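Local coordinates for beta-1,4-galactanase (Thielavia heterothallica, PDB 1HJS), which hydrolyses the beta-1,4-galactosidic linkages of type I arabinogalactans, as a family 53 glycoside hydrolase, at residues N181-G186 against S219-S224. Numbering follows the deposited sequence.
Sequences NGWDWG and SSATLS. With PEG (di(hydroxyethyl)ether), chain M.
Trp183 lays its indole over Ser220 and Ala221, and beside this pair a bound di(hydroxyethyl)ether molecule reaches from one segment to the other as a second link, from Gly186 N to Ser220 O. One end, O1, accepts a hydrogen bond from Gly186 N (3.1 Å, 160° at the hydrogen) and makes a weak one to Asp184 OD1; the other end, O4, donates to Ser220 O at 3.1 Å. Its C3 lies at the edge of the Trp183 ring, near the ring plane. No direct hydrogen bond crosses, and the direct contact between the segments is carried by the indole. Over one face, Ala221 CA sits 3.7 Å from the centroid of the five-membered ring, 16° off the normal, while Ser220 CB makes a second CH-pi contact, 3.9 Å from the centroid of the six-membered ring. Ala221 CB adds an apolar touch at Trp183 CD1, 3.4 Å away. Chi1 of 53° sets CG between the backbone N and carbonyl carbon, which puts the opposite face under Asn181 CB and Asp184 CB, both toward the rim. In this (beta/alpha)8 barrel, the segments belong to the loops that follow strands 174-179 and 208-212, on the catalytic side, and lead into helices 185-196 and 223-237. Asp184 and Thr222 are the N-caps of those helices, Thr222 OG1 bonding to Ala225 N. Cutting Trp183 back to alanine would remove the ring under Ser220 CB and Ala221 CA and would probably leave a gap between the two loops. The side chain of Trp183 lies about 10 Å from that of Glu135, probably the proton donor.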
loop_
_atom_site.group_PDB
_atom_site.type_symbol
_atom_site.label_atom_id
_atom_site.label_comp_id
_atom_site.label_asym_id
_atom_site.label_seq_id
_atom_site.Cartn_x
_atom_site.Cartn_y
_atom_site.Cartn_z
ATOM N N ASN A 181 -9.793 4.466 -3.520
ATOM C CA ASN A 181 -10.664 4.519 -4.697
ATOM C C ASN A 181 -9.999 5.040 -5.976
ATOM O O ASN A 181 -10.395 6.078 -6.523
ATOM C CB ASN A 181 -11.909 5.365 -4.386
ATOM C CG ASN A 181 -12.733 4.796 -3.239
ATOM O OD1 ASN A 181 -12.708 3.591 -2.980
ATOM N ND2 ASN A 181 -13.479 5.660 -2.556
ATOM N N GLY A 182 -9.008 4.302 -6.465
ATOM C CA GLY A 182 -8.306 4.705 -7.669
ATOM C C GLY A 182 -9.190 4.880 -8.887
ATOM O O GLY A 182 -8.805 5.558 -9.841
ATOM N N TRP A 183 -10.371 4.269 -8.861
ATOM C CA TRP A 183 -11.311 4.357 -9.976
ATOM C C TRP A 183 -12.072 5.680 -9.997
ATOM O O TRP A 183 -12.665 6.042 -11.012
ATOM C CB TRP A 183 -12.330 3.220 -9.889
ATOM C CG TRP A 183 -13.003 3.149 -8.548
ATOM C CD1 TRP A 183 -12.610 2.401 -7.473
ATOM C CD2 TRP A 183 -14.149 3.896 -8.119
ATOM N NE1 TRP A 183 -13.438 2.636 -6.404
ATOM C CE2 TRP A 183 -14.393 3.548 -6.772
ATOM C CE3 TRP A 183 -14.994 4.826 -8.742
ATOM C CZ2 TRP A 183 -15.447 4.095 -6.034
ATOM C CZ3 TRP A 183 -16.047 5.373 -8.004
ATOM C CH2 TRP A 183 -16.261 5.002 -6.665
ATOM N N ASP A 184 -12.056 6.386 -8.871
ATOM C CA ASP A 184 -12.778 7.652 -8.730
ATOM C C ASP A 184 -11.953 8.863 -9.156
ATOM O O ASP A 184 -11.352 9.535 -8.317
ATOM C CB ASP A 184 -13.225 7.812 -7.273
ATOM C CG ASP A 184 -14.156 8.993 -7.066
ATOM O OD1 ASP A 184 -14.386 9.759 -8.022
ATOM O OD2 ASP A 184 -14.654 9.152 -5.929
ATOM N N TRP A 185 -11.936 9.142 -10.458
ATOM C CA TRP A 185 -11.184 10.277 -10.987
ATOM C C TRP A 185 -11.587 11.595 -10.330
ATOM O O TRP A 185 -10.729 12.403 -9.961
ATOM C CB TRP A 185 -11.373 10.380 -12.509
ATOM C CG TRP A 185 -10.938 11.703 -13.093
ATOM C CD1 TRP A 185 -11.716 12.583 -13.797
ATOM C CD2 TRP A 185 -9.635 12.299 -13.010
ATOM N NE1 TRP A 185 -10.977 13.690 -14.154
ATOM C CE2 TRP A 185 -9.697 13.540 -13.684
ATOM C CE3 TRP A 185 -8.419 11.906 -12.433
ATOM C CZ2 TRP A 185 -8.592 14.389 -13.797
ATOM C CZ3 TRP A 185 -7.317 12.752 -12.545
ATOM C CH2 TRP A 185 -7.413 13.979 -13.223
ATOM N N GLY A 186 -12.891 11.813 -10.187
ATOM C CA GLY A 186 -13.363 13.047 -9.578
ATOM C C GLY A 186 -12.691 13.346 -8.249
ATOM O O GLY A 186 -12.271 14.476 -7.989
ATOM N N SER A 219 -19.868 -1.082 -6.758
ATOM C CA SER A 219 -19.938 -1.573 -8.129
ATOM C C SER A 219 -19.338 -0.559 -9.101
ATOM O O SER A 219 -19.153 -0.856 -10.283
ATOM C CB SER A 219 -21.395 -1.859 -8.515
ATOM O OG SER A 219 -22.188 -0.695 -8.393
ATOM N N SER A 220 -19.032 0.635 -8.605
ATOM C CA SER A 220 -18.449 1.677 -9.448
ATOM C C SER A 220 -16.976 1.419 -9.762
ATOM O O SER A 220 -16.412 2.041 -10.660
ATOM C CB SER A 220 -18.590 3.044 -8.772
ATOM O OG SER A 220 -19.957 3.412 -8.645
ATOM N N ALA A 221 -16.365 0.494 -9.026
ATOM C CA ALA A 221 -14.949 0.169 -9.211
ATOM C C ALA A 221 -14.693 -0.726 -10.419
ATOM O O ALA A 221 -14.095 -1.799 -10.297
ATOM C CB ALA A 221 -14.400 -0.496 -7.944
ATOM N N THR A 222 -15.147 -0.285 -11.589
ATOM C CA THR A 222 -14.947 -1.054 -12.805
ATOM C C THR A 222 -13.513 -0.904 -13.294
ATOM O O THR A 222 -12.823 0.051 -12.945
ATOM C CB THR A 222 -15.874 -0.577 -13.937
ATOM O OG1 THR A 222 -15.657 0.822 -14.172
ATOM C CG2 THR A 222 -17.333 -0.808 -13.569
ATOM N N LEU A 223 -13.067 -1.859 -14.101
ATOM C CA LEU A 223 -11.729 -1.796 -14.660
ATOM C C LEU A 223 -11.693 -0.612 -15.621
ATOM O O LEU A 223 -10.662 0.042 -15.786
ATOM C CB LEU A 223 -11.409 -3.095 -15.400
ATOM C CG LEU A 223 -11.355 -4.331 -14.498
ATOM C CD1 LEU A 223 -11.192 -5.578 -15.348
ATOM C CD2 LEU A 223 -10.194 -4.200 -13.520
ATOM N N SER A 224 -12.832 -0.336 -16.251
ATOM C CA SER A 224 -12.924 0.778 -17.185
ATOM C C SER A 224 -12.703 2.101 -16.451
ATOM O O SER A 224 -11.978 2.970 -16.933
ATOM C CB SER A 224 -14.293 0.788 -17.880
ATOM O OG SER A 224 -15.335 0.941 -16.938
HETATM C C1 PEG M . -14.818 9.164 -12.126
HETATM O O1 PEG M . -15.279 10.300 -11.334
HETATM C C2 PEG M . -15.409 7.931 -11.494
HETATM O O2 PEG M . -16.679 7.388 -11.954
HETATM C C3 PEG M . -17.129 6.217 -11.266
HETATM C C4 PEG M . -17.984 5.220 -12.086
HETATM O O4 PEG M . -17.318 4.101 -12.723
#